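Long-range contacts in putative acid phosphatase WZB (Escherichia coli, PDB 2WMY), which probably catalyses the hydrolysis of phosphotyrosine residues in proteins, releasing tyrosine and phosphate, as a low molecular weight protein tyrosine phosphatase: residues Ser22-Arg27 with Asn62-Lys67; Arg30-Ser35 with Ala140-Ala145; Val43-Asp48 with Gly71-Ser76; Asp52-Arg57 with Met125-Phe130. The protein carries 1 engineered substitution. One frame throughout, in Å; residues are numbered along the deposited sequence.

Contact 1: Ser22-Arg27 with Asn62-Lys67; sequences SPIGER and NGLCLK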
loop_
_atom_site.group_PDB
_atom_site.type_symbol
_atom_site.label_atom_id
_atom_site.label_comp_id
_atom_site.label_asym_id
_atom_site.label_seq_id
_atom_site.Cartn_x
_atom_site.Cartn_y
_atom_site.Cartn_z
ATOM N N SER A 22 -0.581 -2.531 -2.463
ATOM C CA SER A 22 -1.057 -1.173 -2.169
ATOM C C SER A 22 -2.568 -0.982 -2.392
ATOM O O SER A 22 -3.234 -0.319 -1.591
ATOM C CB SER A 22 -0.199 -0.067 -2.819
ATOM O OG SER A 22 -0.128 -0.151 -4.232
ATOM N N PRO A 23 -3.134 -1.595 -3.441
ATOM C CA PRO A 23 -4.582 -1.394 -3.586
ATOM C C PRO A 23 -5.331 -1.930 -2.369
ATOM O O PRO A 23 -6.354 -1.386 -1.966
ATOM C CB PRO A 23 -4.944 -2.221 -4.826
ATOM C CG PRO A 23 -3.658 -2.556 -5.490
ATOM C CD PRO A 23 -2.592 -2.527 -4.444
ATOM N N ILE A 24 -4.820 -3.011 -1.797
ATOM C CA ILE A 24 -5.434 -3.596 -0.616
ATOM C C ILE A 24 -5.172 -2.730 0.622
ATOM O O ILE A 24 -6.078 -2.455 1.401
ATOM C CB ILE A 24 -4.950 -5.039 -0.410
ATOM C CG1 ILE A 24 -5.585 -5.942 -1.473
ATOM C CG2 ILE A 24 -5.283 -5.517 0.991
ATOM C CD1 ILE A 24 -5.067 -7.381 -1.456
ATOM N N GLY A 25 -3.932 -2.277 0.776
ATOM C CA GLY A 25 -3.576 -1.383 1.867
ATOM C C GLY A 25 -4.360 -0.086 1.804
ATOM O O GLY A 25 -4.839 0.405 2.822
ATOM N N GLU A 26 -4.500 0.463 0.599
ATOM C CA GLU A 26 -5.265 1.691 0.394
ATOM C C GLU A 26 -6.696 1.546 0.884
ATOM O O GLU A 26 -7.191 2.390 1.633
ATOM C CB GLU A 26 -5.261 2.076 -1.083
ATOM C CG GLU A 26 -6.345 3.045 -1.507
ATOM C CD GLU A 26 -6.461 3.142 -3.032
ATOM O OE1 GLU A 26 -5.477 3.557 -3.687
ATOM O OE2 GLU A 26 -7.532 2.794 -3.576
ATOM N N ARG A 27 -7.359 0.472 0.458
ATOM C CA ARG A 27 -8.780 0.294 0.750
ATOM C C ARG A 27 -9.018 -0.023 2.227
ATOM O O ARG A 27 -10.015 0.407 2.811
ATOM C CB ARG A 27 -9.397 -0.788 -0.155
ATOM C CG ARG A 27 -9.323 -0.476 -1.649
ATOM C CD ARG A 27 -10.122 0.767 -2.014
ATOM N NE ARG A 27 -9.789 1.247 -3.354
ATOM C CZ ARG A 27 -10.568 1.093 -4.425
ATOM N NH1 ARG A 27 -11.741 0.484 -4.317
ATOM N NH2 ARG A 27 -10.172 1.551 -5.607
ATOM N N ASN A 62 -12.735 -11.516 2.078
ATOM C CA ASN A 62 -12.731 -10.825 3.368
ATOM C C ASN A 62 -13.641 -9.586 3.424
ATOM O O ASN A 62 -13.533 -8.769 4.335
ATOM C CB ASN A 62 -11.304 -10.440 3.773
ATOM C CG ASN A 62 -10.476 -11.636 4.231
ATOM O OD1 ASN A 62 -10.394 -11.935 5.425
ATOM N ND2 ASN A 62 -9.865 -12.326 3.283
ATOM N N GLY A 63 -14.527 -9.447 2.442
ATOM C CA GLY A 63 -15.504 -8.373 2.451
ATOM C C GLY A 63 -14.939 -7.020 2.067
ATOM O O GLY A 63 -15.542 -5.983 2.354
ATOM N N LEU A 64 -13.781 -7.031 1.410
ATOM C CA LEU A 64 -13.129 -5.792 0.998
ATOM C C LEU A 64 -13.254 -5.578 -0.509
ATOM O O LEU A 64 -13.018 -6.495 -1.292
ATOM C CB LEU A 64 -11.653 -5.792 1.411
ATOM C CG LEU A 64 -10.917 -4.490 1.080
ATOM C CD1 LEU A 64 -11.500 -3.293 1.872
ATOM C CD2 LEU A 64 -9.412 -4.630 1.298
ATOM N N CYS A 65 -13.606 -4.358 -0.910
ATOM C CA CYS A 65 -13.825 -4.046 -2.325
ATOM C C CYS A 65 -12.652 -3.292 -2.956
ATOM O O CYS A 65 -12.252 -2.225 -2.479
ATOM C CB CYS A 65 -15.126 -3.252 -2.511
ATOM S SG CYS A 65 -15.475 -2.724 -4.234
ATOM N N LEU A 66 -12.116 -3.857 -4.035
ATOM C CA LEU A 66 -11.010 -3.257 -4.778
ATOM C C LEU A 66 -11.478 -2.604 -6.075
ATOM O O LEU A 66 -10.671 -2.171 -6.898
ATOM C CB LEU A 66 -9.957 -4.318 -5.095
ATOM C CG LEU A 66 -8.730 -4.407 -4.184
ATOM C CD1 LEU A 66 -9.086 -4.216 -2.718
ATOM C CD2 LEU A 66 -7.992 -5.723 -4.414
ATOM N N LYS A 67 -12.785 -2.519 -6.260
ATOM C CA LYS A 67 -13.309 -2.104 -7.551
ATOM C C LYS A 67 -12.993 -0.650 -7.877
ATOM O O LYS A 67 -12.972 0.208 -6.998
ATOM C CB LYS A 67 -14.807 -2.404 -7.653
ATOM C CG LYS A 67 -15.107 -3.894 -7.763
ATOM C CD LYS A 67 -16.600 -4.183 -7.709
ATOM C CE LYS A 67 -16.883 -5.625 -8.081
ATOM N NZ LYS A 67 -18.275 -5.806 -8.576
#
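Arg27 reaches from the helix across the 62-67 loop, and most of its side chain, NE excepted, has a partner there. Arg27 CB lies against Leu64 CD1 at 3.8 Å. Arg27 CG faces both Cys65 O, 3.5 Å away, and the CD1 methyl of Leu66. The bend at chi2 (-64°) keeps CD close to Cys65 O, and the chain beyond it carries the guanidinium to the Lys67 carbonyl. NE points back to its own helix, where Arg27 NE forms a salt bridge with Glu26 OE2 at 2.7 Å, nearly in the guanidinium plane; Glu26 OE1 is held by Ser40. The main bond across the contact runs from Arg27 NH1 to Lys67 O at 3.0 Å (N-H...O 163°), with the oxygen at the edge of the guanidinium. Weak bonds from NH1 to Cys65 O and from NH2 to Lys67 O add to it, so the group is gripped from two sides and its rotation is restricted.

Beneath this polar layer, Ile24 CG1 meets Leu66 CD2 at 3.8 Å, and Ile24 CG2 lies 4.2 Å from Leu64 CD2. The loop enters through a Schellman motif at Gly63, which ends helix 53-61. Helix 21-32 begins at Arg21, the last residue of the phosphate-binding loop (P-loop) that starts at Cys15 and defines protein tyrosine phosphatases, and the Pro23 side chain lies about 5 Å from the bound sulfate.

Contact 2: Arg30-Ser35 with Ala140-Ala145; sequences RRLLPS and ASKRWA
Leu32 and Leu33 carry the first segment's side of a small apolar contact with Ala145, where the C-terminal end of helix 21-32 packs on helix 127-147, two helices of the alpha/beta fold of low molecular weight phosphatases. Leu32 comes in the last turn of its helix. Leu32 CB rests on Ala145 CB at 3.9 Å, while its CG stands anti to the carbonyl carbon (chi1 -67°) and sends CD1 one turn back along the partner helix. There Leu32 CD1 touches Ser141 CB at 4.0 Å and also approaches the backbone of Ser141 and Lys142.

With Leu33 the chain leaves helical geometry, yet its side chain still points to the partner: Leu33 CD2 meets Ala145 CB, also at 3.9 Å. Two consecutive leucines thus share one methyl group, and no hydrogen bond crosses between the segments. The Ser141 hydroxyl is turned to its own helix, bonding to Leu137 O, and this residue also touches Leu28 and Leu29 farther up helix 21-32. Leu32 CD1 comes closest to Ser141 O, at 3.6 Å, and that same oxygen accepts the helical bond from Ala145 N at 2.9 Å.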
loop_
_atom_site.group_PDB
_atom_site.type_symbol
_atom_site.label_atom_id
_atom_site.label_comp_id
_atom_site.label_asym_id
_atom_site.label_seq_id
_atom_site.Cartn_x
_atom_site.Cartn_y
_atom_site.Cartn_z
ATOM N N ARG A 30 -8.700 3.347 4.042
ATOM C CA ARG A 30 -9.843 4.230 3.786
ATOM C C ARG A 30 -11.004 3.837 4.684
ATOM O O ARG A 30 -11.689 4.684 5.247
ATOM C CB ARG A 30 -10.294 4.153 2.327
ATOM C CG ARG A 30 -9.388 4.840 1.335
ATOM C CD ARG A 30 -9.968 4.738 -0.066
ATOM N NE ARG A 30 -9.114 5.371 -1.064
ATOM C CZ ARG A 30 -9.375 5.382 -2.367
ATOM N NH1 ARG A 30 -10.468 4.791 -2.828
ATOM N NH2 ARG A 30 -8.548 5.985 -3.207
ATOM N N ARG A 31 -11.212 2.532 4.788
ATOM C CA ARG A 31 -12.198 1.924 5.668
ATOM C C ARG A 31 -12.073 2.454 7.099
ATOM O O ARG A 31 -13.072 2.733 7.763
ATOM C CB ARG A 31 -11.922 0.427 5.682
ATOM C CG ARG A 31 -13.103 -0.499 5.729
ATOM C CD ARG A 31 -12.570 -1.914 5.943
ATOM N NE ARG A 31 -13.430 -2.954 5.398
ATOM C CZ ARG A 31 -13.194 -4.255 5.537
ATOM N NH1 ARG A 31 -12.126 -4.664 6.212
ATOM N NH2 ARG A 31 -14.023 -5.145 5.008
ATOM N N LEU A 32 -10.834 2.573 7.571
ATOM C CA LEU A 32 -10.553 2.922 8.962
ATOM C C LEU A 32 -10.463 4.429 9.194
ATOM O O LEU A 32 -10.789 4.922 10.275
ATOM C CB LEU A 32 -9.254 2.253 9.422
ATOM C CG LEU A 32 -9.277 0.729 9.514
ATOM C CD1 LEU A 32 -7.863 0.177 9.514
ATOM C CD2 LEU A 32 -10.041 0.280 10.759
ATOM N N LEU A 33 -10.007 5.155 8.181
ATOM C CA LEU A 33 -9.829 6.597 8.292
ATOM C C LEU A 33 -10.521 7.286 7.115
ATOM O O LEU A 33 -9.864 7.765 6.188
ATOM C CB LEU A 33 -8.338 6.937 8.331
ATOM C CG LEU A 33 -7.479 6.047 9.240
ATOM C CD1 LEU A 33 -6.020 6.107 8.843
ATOM C CD2 LEU A 33 -7.655 6.417 10.712
ATOM N N PRO A 34 -11.860 7.340 7.159
ATOM C CA PRO A 34 -12.723 7.765 6.049
ATOM C C PRO A 34 -12.521 9.218 5.628
ATOM O O PRO A 34 -12.893 9.577 4.515
ATOM C CB PRO A 34 -14.141 7.596 6.619
ATOM C CG PRO A 34 -13.989 6.732 7.831
ATOM C CD PRO A 34 -12.637 7.041 8.374
ATOM N N SER A 35 -11.947 10.041 6.498
ATOM C CA SER A 35 -11.875 11.475 6.234
ATOM C C SER A 35 -10.585 11.898 5.542
ATOM O O SER A 35 -10.411 13.070 5.213
ATOM C CB SER A 35 -12.049 12.266 7.530
ATOM O OG SER A 35 -11.010 11.963 8.444
ATOM N N ALA A 140 -1.427 -4.559 9.980
ATOM C CA ALA A 140 -0.609 -3.352 9.861
ATOM C C ALA A 140 -1.480 -2.096 9.760
ATOM O O ALA A 140 -1.157 -1.051 10.346
ATOM C CB ALA A 140 0.309 -3.459 8.658
ATOM N N SER A 141 -2.580 -2.211 9.015
ATOM C CA SER A 141 -3.531 -1.107 8.827
ATOM C C SER A 141 -4.230 -0.685 10.117
ATOM O O SER A 141 -4.380 0.505 10.386
ATOM C CB SER A 141 -4.599 -1.479 7.791
ATOM O OG SER A 141 -4.018 -1.637 6.516
ATOM N N LYS A 142 -4.688 -1.661 10.895
ATOM C CA LYS A 142 -5.336 -1.356 12.167
ATOM C C LYS A 142 -4.384 -0.571 13.060
ATOM O O LYS A 142 -4.774 0.400 13.695
ATOM C CB LYS A 142 -5.808 -2.635 12.875
ATOM C CG LYS A 142 -6.991 -3.321 12.198
ATOM C CD LYS A 142 -7.277 -4.693 12.810
ATOM C CE LYS A 142 -8.339 -5.446 12.016
ATOM N NZ LYS A 142 -8.444 -6.890 12.401
ATOM N N ARG A 143 -3.127 -0.987 13.095
ATOM C CA ARG A 143 -2.152 -0.324 13.955
ATOM C C ARG A 143 -1.767 1.068 13.455
ATOM O O ARG A 143 -1.592 1.979 14.258
ATOM C CB ARG A 143 -0.926 -1.207 14.168
ATOM C CG ARG A 143 -1.287 -2.555 14.772
ATOM C CD ARG A 143 -0.067 -3.409 15.072
ATOM N NE ARG A 143 -0.456 -4.634 15.766
ATOM C CZ ARG A 143 0.399 -5.512 16.278
ATOM N NH1 ARG A 143 1.706 -5.310 16.184
ATOM N NH2 ARG A 143 -0.059 -6.593 16.892
ATOM N N TRP A 144 -1.654 1.243 12.139
ATOM C CA TRP A 144 -1.416 2.581 11.598
ATOM C C TRP A 144 -2.589 3.500 11.913
ATOM O O TRP A 144 -2.401 4.683 12.171
ATOM C CB TRP A 144 -1.124 2.559 10.090
ATOM C CG TRP A 144 0.351 2.610 9.771
ATOM C CD1 TRP A 144 1.086 1.663 9.125
ATOM C CD2 TRP A 144 1.264 3.668 10.103
ATOM N NE1 TRP A 144 2.400 2.064 9.029
ATOM C CE2 TRP A 144 2.533 3.294 9.619
ATOM C CE3 TRP A 144 1.129 4.892 10.767
ATOM C CZ2 TRP A 144 3.664 4.099 9.778
ATOM C CZ3 TRP A 144 2.256 5.696 10.917
ATOM C CH2 TRP A 144 3.505 5.292 10.429
ATOM N N ALA A 145 -3.796 2.948 11.919
ATOM C CA ALA A 145 -4.984 3.745 12.202
ATOM C C ALA A 145 -5.028 4.149 13.671
ATOM O O ALA A 145 -5.451 5.255 14.002
ATOM C CB ALA A 145 -6.240 2.993 11.820
#

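Contact 3: Val43-Asp48 with Gly71-Ser76; sequences VGALVD and GTKFTS
Val47 and Lys73 meet at an oblique angle, with Val47 CG2 4.0 Å from Lys73 CB. The lysine begins with CG anti to its backbone N (chi1 177°) and then bends at chi2, a course that brings Lys73 CE to within 3.8 Å of Val43 O. It therefore spans the contact, with its root beside Val47 and its far end beside Val43. Between them Ala45 directs its methyl at the facing backbone, Ala45 CB standing 3.1 Å from Thr72 O, a tight approach. At the other end Val43 CG1 approaches Phe74 CD2 at 4.3 Å from an oblique direction; the phenyl ring itself leads away from the segment, toward Leu12 and Ile14 of strand 10-15 and Ile96 of helix 90-99.

The two segments are loops of the phosphatase domain; residues 43-48 and 71-74 run roughly antiparallel, 146° apart end to end. Residues 43-48 follow strand 37-42, and backbone bonds of Val43 to Cys15 and Gly44 to Thr16 place them beside the start of the phosphate-binding loop, with Cys15 as the predicted nucleophile.

Where residues 47 and 48 pass Gly71, backbone takes over from side chains. Asp48 N donates to Gly71 O at 2.9 Å in an almost straight bond (N-H...O 173°), and Val47 CA brings its hydrogen to the same oxygen from 3.4 Å. Gly71 CA returns a contact of this CA-H...O kind to Leu46 O at 3.5 Å. The Asp48 side chain leaves the backbone away from Gly71, and its OD1 forms a salt bridge with Arg70.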
loop_
_atom_site.group_PDB
_atom_site.type_symbol
_atom_site.label_atom_id
_atom_site.label_comp_id
_atom_site.label_asym_id
_atom_site.label_seq_id
_atom_site.Cartn_x
_atom_site.Cartn_y
_atom_site.Cartn_z
ATOM N N VAL A 43 6.330 1.476 -7.601
ATOM C CA VAL A 43 7.626 1.834 -8.159
ATOM C C VAL A 43 7.901 1.068 -9.461
ATOM O O VAL A 43 8.784 1.445 -10.222
ATOM C CB VAL A 43 8.770 1.629 -7.154
ATOM C CG1 VAL A 43 8.604 2.572 -5.962
ATOM C CG2 VAL A 43 8.817 0.177 -6.698
ATOM N N GLY A 44 7.141 0.002 -9.709
ATOM C CA GLY A 44 7.219 -0.735 -10.965
ATOM C C GLY A 44 5.826 -1.003 -11.509
ATOM O O GLY A 44 5.487 -2.119 -11.892
ATOM N N ALA A 45 5.014 0.041 -11.551
ATOM C CA ALA A 45 3.578 -0.134 -11.703
ATOM C C ALA A 45 3.175 -0.665 -13.068
ATOM O O ALA A 45 3.807 -0.365 -14.080
ATOM C CB ALA A 45 2.844 1.171 -11.405
ATOM N N LEU A 46 2.119 -1.466 -13.076
ATOM C CA LEU A 46 1.471 -1.865 -14.318
ATOM C C LEU A 46 0.365 -0.846 -14.597
ATOM O O LEU A 46 -0.776 -1.011 -14.166
ATOM C CB LEU A 46 0.917 -3.294 -14.216
ATOM C CG LEU A 46 1.949 -4.413 -13.982
ATOM C CD1 LEU A 46 1.268 -5.772 -13.961
ATOM C CD2 LEU A 46 3.043 -4.391 -15.042
ATOM N N VAL A 47 0.729 0.214 -15.312
ATOM C CA VAL A 47 -0.116 1.396 -15.442
ATOM C C VAL A 47 -1.410 1.117 -16.193
ATOM O O VAL A 47 -1.395 0.546 -17.292
ATOM C CB VAL A 47 0.653 2.570 -16.096
ATOM C CG1 VAL A 47 -0.219 3.839 -16.157
ATOM C CG2 VAL A 47 1.929 2.841 -15.321
ATOM N N ASP A 48 -2.520 1.515 -15.570
ATOM C CA ASP A 48 -3.865 1.345 -16.125
ATOM C C ASP A 48 -4.416 -0.077 -16.000
ATOM O O ASP A 48 -5.536 -0.357 -16.428
ATOM C CB ASP A 48 -3.927 1.839 -17.572
ATOM C CG ASP A 48 -3.686 3.327 -17.672
ATOM O OD1 ASP A 48 -4.096 4.043 -16.736
ATOM O OD2 ASP A 48 -3.091 3.782 -18.673
ATOM N N GLY A 71 -3.890 0.775 -11.899
ATOM C CA GLY A 71 -2.459 0.772 -11.637
ATOM C C GLY A 71 -1.840 2.130 -11.934
ATOM O O GLY A 71 -2.066 2.691 -13.002
ATOM N N THR A 72 -1.060 2.651 -10.992
ATOM C CA THR A 72 -0.504 4.000 -11.089
ATOM C C THR A 72 0.982 4.015 -10.763
ATOM O O THR A 72 1.424 3.389 -9.798
ATOM C CB THR A 72 -1.216 4.961 -10.125
ATOM O OG1 THR A 72 -2.617 4.995 -10.422
ATOM C CG2 THR A 72 -0.633 6.374 -10.213
ATOM N N LYS A 73 1.749 4.733 -11.574
ATOM C CA LYS A 73 3.198 4.801 -11.411
ATOM C C LYS A 73 3.571 5.792 -10.324
ATOM O O LYS A 73 3.074 6.916 -10.318
ATOM C CB LYS A 73 3.854 5.223 -12.729
ATOM C CG LYS A 73 5.361 5.394 -12.663
ATOM C CD LYS A 73 6.051 4.071 -12.390
ATOM C CE LYS A 73 7.566 4.198 -12.519
ATOM N NZ LYS A 73 7.999 4.437 -13.926
ATOM N N PHE A 74 4.442 5.376 -9.405
ATOM C CA PHE A 74 4.971 6.291 -8.397
ATOM C C PHE A 74 6.002 7.258 -8.982
ATOM O O PHE A 74 6.900 6.850 -9.724
ATOM C CB PHE A 74 5.610 5.536 -7.231
ATOM C CG PHE A 74 6.288 6.441 -6.236
ATOM C CD1 PHE A 74 5.567 7.027 -5.214
ATOM C CD2 PHE A 74 7.640 6.731 -6.344
ATOM C CE1 PHE A 74 6.190 7.874 -4.294
ATOM C CE2 PHE A 74 8.261 7.576 -5.435
ATOM C CZ PHE A 74 7.535 8.143 -4.404
ATOM N N THR A 75 5.876 8.536 -8.636
ATOM C CA THR A 75 6.810 9.565 -9.097
ATOM C C THR A 75 7.077 10.566 -7.979
ATOM O O THR A 75 6.283 10.685 -7.049
ATOM C CB THR A 75 6.259 10.354 -10.308
ATOM O OG1 THR A 75 5.137 11.144 -9.893
ATOM C CG2 THR A 75 5.839 9.407 -11.459
ATOM N N SER A 76 8.178 11.303 -8.081
ATOM C CA SER A 76 8.473 12.338 -7.093
ATOM C C SER A 76 7.361 13.380 -7.063
ATOM O O SER A 76 7.005 13.885 -6.004
ATOM C CB SER A 76 9.807 13.014 -7.390
ATOM O OG SER A 76 9.707 13.784 -8.570
#

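Contact 4: Asp52-Arg57 with Met125-Phe130; sequences DESAIR and MSDEAF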
loop_
_atom_site.group_PDB
_atom_site.type_symbol
_atom_site.label_atom_id
_atom_site.label_comp_id
_atom_site.label_asym_id
_atom_site.label_seq_id
_atom_site.Cartn_x
_atom_site.Cartn_y
_atom_site.Cartn_z
ATOM N N ASP A 52 -4.937 -7.168 -9.378
ATOM C CA ASP A 52 -4.706 -8.568 -9.704
ATOM C C ASP A 52 -5.901 -9.425 -9.316
ATOM O O ASP A 52 -6.533 -9.192 -8.291
ATOM C CB ASP A 52 -3.447 -9.087 -9.014
ATOM C CG ASP A 52 -3.190 -10.549 -9.309
ATOM O OD1 ASP A 52 -2.422 -10.844 -10.248
ATOM O OD2 ASP A 52 -3.777 -11.404 -8.618
ATOM N N GLU A 53 -6.203 -10.420 -10.147
ATOM C CA GLU A 53 -7.324 -11.329 -9.903
ATOM C C GLU A 53 -7.261 -11.995 -8.522
ATOM O O GLU A 53 -8.272 -12.086 -7.821
ATOM C CB GLU A 53 -7.388 -12.390 -11.001
ATOM C CG GLU A 53 -8.648 -13.223 -11.003
ATOM C CD GLU A 53 -8.910 -13.851 -12.359
ATOM O OE1 GLU A 53 -8.802 -13.124 -13.373
ATOM O OE2 GLU A 53 -9.221 -15.064 -12.412
ATOM N N SER A 54 -6.076 -12.462 -8.133
ATOM C CA SER A 54 -5.905 -13.091 -6.824
ATOM C C SER A 54 -6.060 -12.071 -5.689
ATOM O O SER A 54 -6.532 -12.404 -4.595
ATOM C CB SER A 54 -4.551 -13.800 -6.732
ATOM O OG SER A 54 -4.517 -14.917 -7.605
ATOM N N ALA A 55 -5.670 -10.827 -5.959
ATOM C CA ALA A 55 -5.846 -9.752 -4.983
ATOM C C ALA A 55 -7.325 -9.482 -4.757
ATOM O O ALA A 55 -7.764 -9.294 -3.625
ATOM C CB ALA A 55 -5.145 -8.491 -5.444
ATOM N N ILE A 56 -8.087 -9.457 -5.845
ATOM C CA ILE A 56 -9.538 -9.296 -5.768
ATOM C C ILE A 56 -10.213 -10.483 -5.072
ATOM O O ILE A 56 -11.164 -10.301 -4.317
ATOM C CB ILE A 56 -10.166 -9.097 -7.164
ATOM C CG1 ILE A 56 -9.608 -7.834 -7.814
ATOM C CG2 ILE A 56 -11.686 -9.018 -7.065
ATOM C CD1 ILE A 56 -10.002 -7.653 -9.246
ATOM N N ARG A 57 -9.727 -11.695 -5.327
ATOM C CA ARG A 57 -10.250 -12.878 -4.643
ATOM C C ARG A 57 -10.108 -12.770 -3.126
ATOM O O ARG A 57 -11.096 -12.871 -2.395
ATOM C CB ARG A 57 -9.556 -14.157 -5.119
ATOM C CG ARG A 57 -10.358 -14.962 -6.120
ATOM C CD ARG A 57 -9.984 -16.443 -6.080
ATOM N NE ARG A 57 -8.543 -16.646 -6.178
ATOM C CZ ARG A 57 -7.847 -16.517 -7.302
ATOM N NH1 ARG A 57 -8.460 -16.182 -8.432
ATOM N NH2 ARG A 57 -6.537 -16.718 -7.297
ATOM N N MET A 125 1.755 -15.733 -6.739
ATOM C CA MET A 125 1.770 -16.827 -5.776
ATOM C C MET A 125 0.375 -17.431 -5.591
ATOM O O MET A 125 -0.597 -16.980 -6.203
ATOM C CB MET A 125 2.365 -16.374 -4.438
ATOM C CG MET A 125 3.828 -15.947 -4.539
ATOM S SD MET A 125 4.545 -15.406 -2.964
ATOM C CE MET A 125 4.753 -16.979 -2.124
ATOM N N SER A 126 0.288 -18.462 -4.759
ATOM C CA SER A 126 -0.968 -19.174 -4.557
ATOM C C SER A 126 -1.899 -18.348 -3.686
ATOM O O SER A 126 -1.511 -17.301 -3.165
ATOM C CB SER A 126 -0.708 -20.531 -3.904
ATOM O OG SER A 126 -0.017 -20.366 -2.679
ATOM N N ASP A 127 -3.126 -18.830 -3.532
ATOM C CA ASP A 127 -4.137 -18.155 -2.729
ATOM C C ASP A 127 -3.756 -18.032 -1.260
ATOM O O ASP A 127 -4.107 -17.049 -0.612
ATOM C CB ASP A 127 -5.476 -18.888 -2.836
ATOM C CG ASP A 127 -6.080 -18.800 -4.222
ATOM O OD1 ASP A 127 -5.607 -17.968 -5.024
ATOM O OD2 ASP A 127 -7.031 -19.561 -4.507
ATOM N N GLU A 128 -3.059 -19.028 -0.725
ATOM C CA GLU A 128 -2.740 -19.000 0.696
ATOM C C GLU A 128 -1.676 -17.947 1.001
ATOM O O GLU A 128 -1.647 -17.407 2.097
ATOM C CB GLU A 128 -2.351 -20.378 1.256
ATOM C CG GLU A 128 -0.976 -20.883 0.861
ATOM C CD GLU A 128 -1.028 -21.829 -0.325
ATOM O OE1 GLU A 128 -2.090 -21.902 -0.986
ATOM O OE2 GLU A 128 -0.009 -22.502 -0.591
ATOM N N ALA A 129 -0.810 -17.660 0.035
ATOM C CA ALA A 129 0.144 -16.560 0.176
ATOM C C ALA A 129 -0.605 -15.234 0.195
ATOM O O ALA A 129 -0.229 -14.302 0.911
ATOM C CB ALA A 129 1.169 -16.529 -0.968
ATOM N N PHE A 130 -1.675 -15.160 -0.592
ATOM C CA PHE A 130 -2.533 -13.983 -0.605
ATOM C C PHE A 130 -3.343 -13.844 0.691
ATOM O O PHE A 130 -3.514 -12.744 1.195
ATOM C CB PHE A 130 -3.445 -13.994 -1.833
ATOM C CG PHE A 130 -2.797 -13.421 -3.058
ATOM C CD1 PHE A 130 -2.964 -12.087 -3.386
ATOM C CD2 PHE A 130 -2.000 -14.211 -3.870
ATOM C CE1 PHE A 130 -2.355 -11.556 -4.509
ATOM C CE2 PHE A 130 -1.389 -13.689 -4.987
ATOM C CZ PHE A 130 -1.560 -12.361 -5.309
HETATM O O HOH W 1 -6.279 -15.251 -3.557
HETATM O O HOH W 2 -3.429 -17.136 -6.226
#
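Ser54 and Phe130 form the apolar centre of the contact through a CH-pi interaction: Ser54 CB stands 3.6 Å from the centroid of the Phe130 ring and only 12° off its normal, squarely over one face. Ala55 CB adds an aliphatic touch to Phe130 CE1 at 4.2 Å.

The charged part is a salt bridge between Arg57 and Asp127. Arg57 NH2 bonds to Asp127 OD1 at 2.8 Å with an N-H...O angle of 158°, using the syn lone pair of the carboxylate, and NE adds a weak bond to the same oxygen. The NH2 bond lies close to the guanidinium plane, while the guanidinium and carboxylate planes are 51° apart.

These residues join the first turns of helices 53-61 and 127-147. The latter helix follows the Asp121-Pro122-Tyr123 loop, whose aspartate is the predicted proton donor in this phosphatase family, and Phe130 touches Pro122.

Water completes the polar network. One molecule donates to Met125 O at 2.8 Å and to Asp127 OD1 at 2.6 Å, and shares a hydrogen bond with Ser54 OG; a second water donates to Ser54 O and, weakly, to Asp127 OD1. Capping of helix 53-61 falls to Asp52, whose OD2 accepts from Ser54 N at 2.6 Å and weakly from Ala55 N.

The first four segments along the chain belong to contacts 1, 2, 3 and 4 in turn; their partners follow in the order 1, 3, 4, 2, so contacts 3 and 4 are nested inside the loop closed by contact 2. Contacts 1 and 2 share helix 21-32, contacts 2 and 4 share helix 127-147, and the loop of contact 1 follows helix 53-61, used by contact 4. Contact 1 touches both contacts 2 and 4, each centre about 12 Å from its own, whereas contacts 2 and 3 have centres about 23 Å apart, on opposite sides of the chain's centre. Together they tie three helices and the loops beside the phosphate-binding loop into one domain.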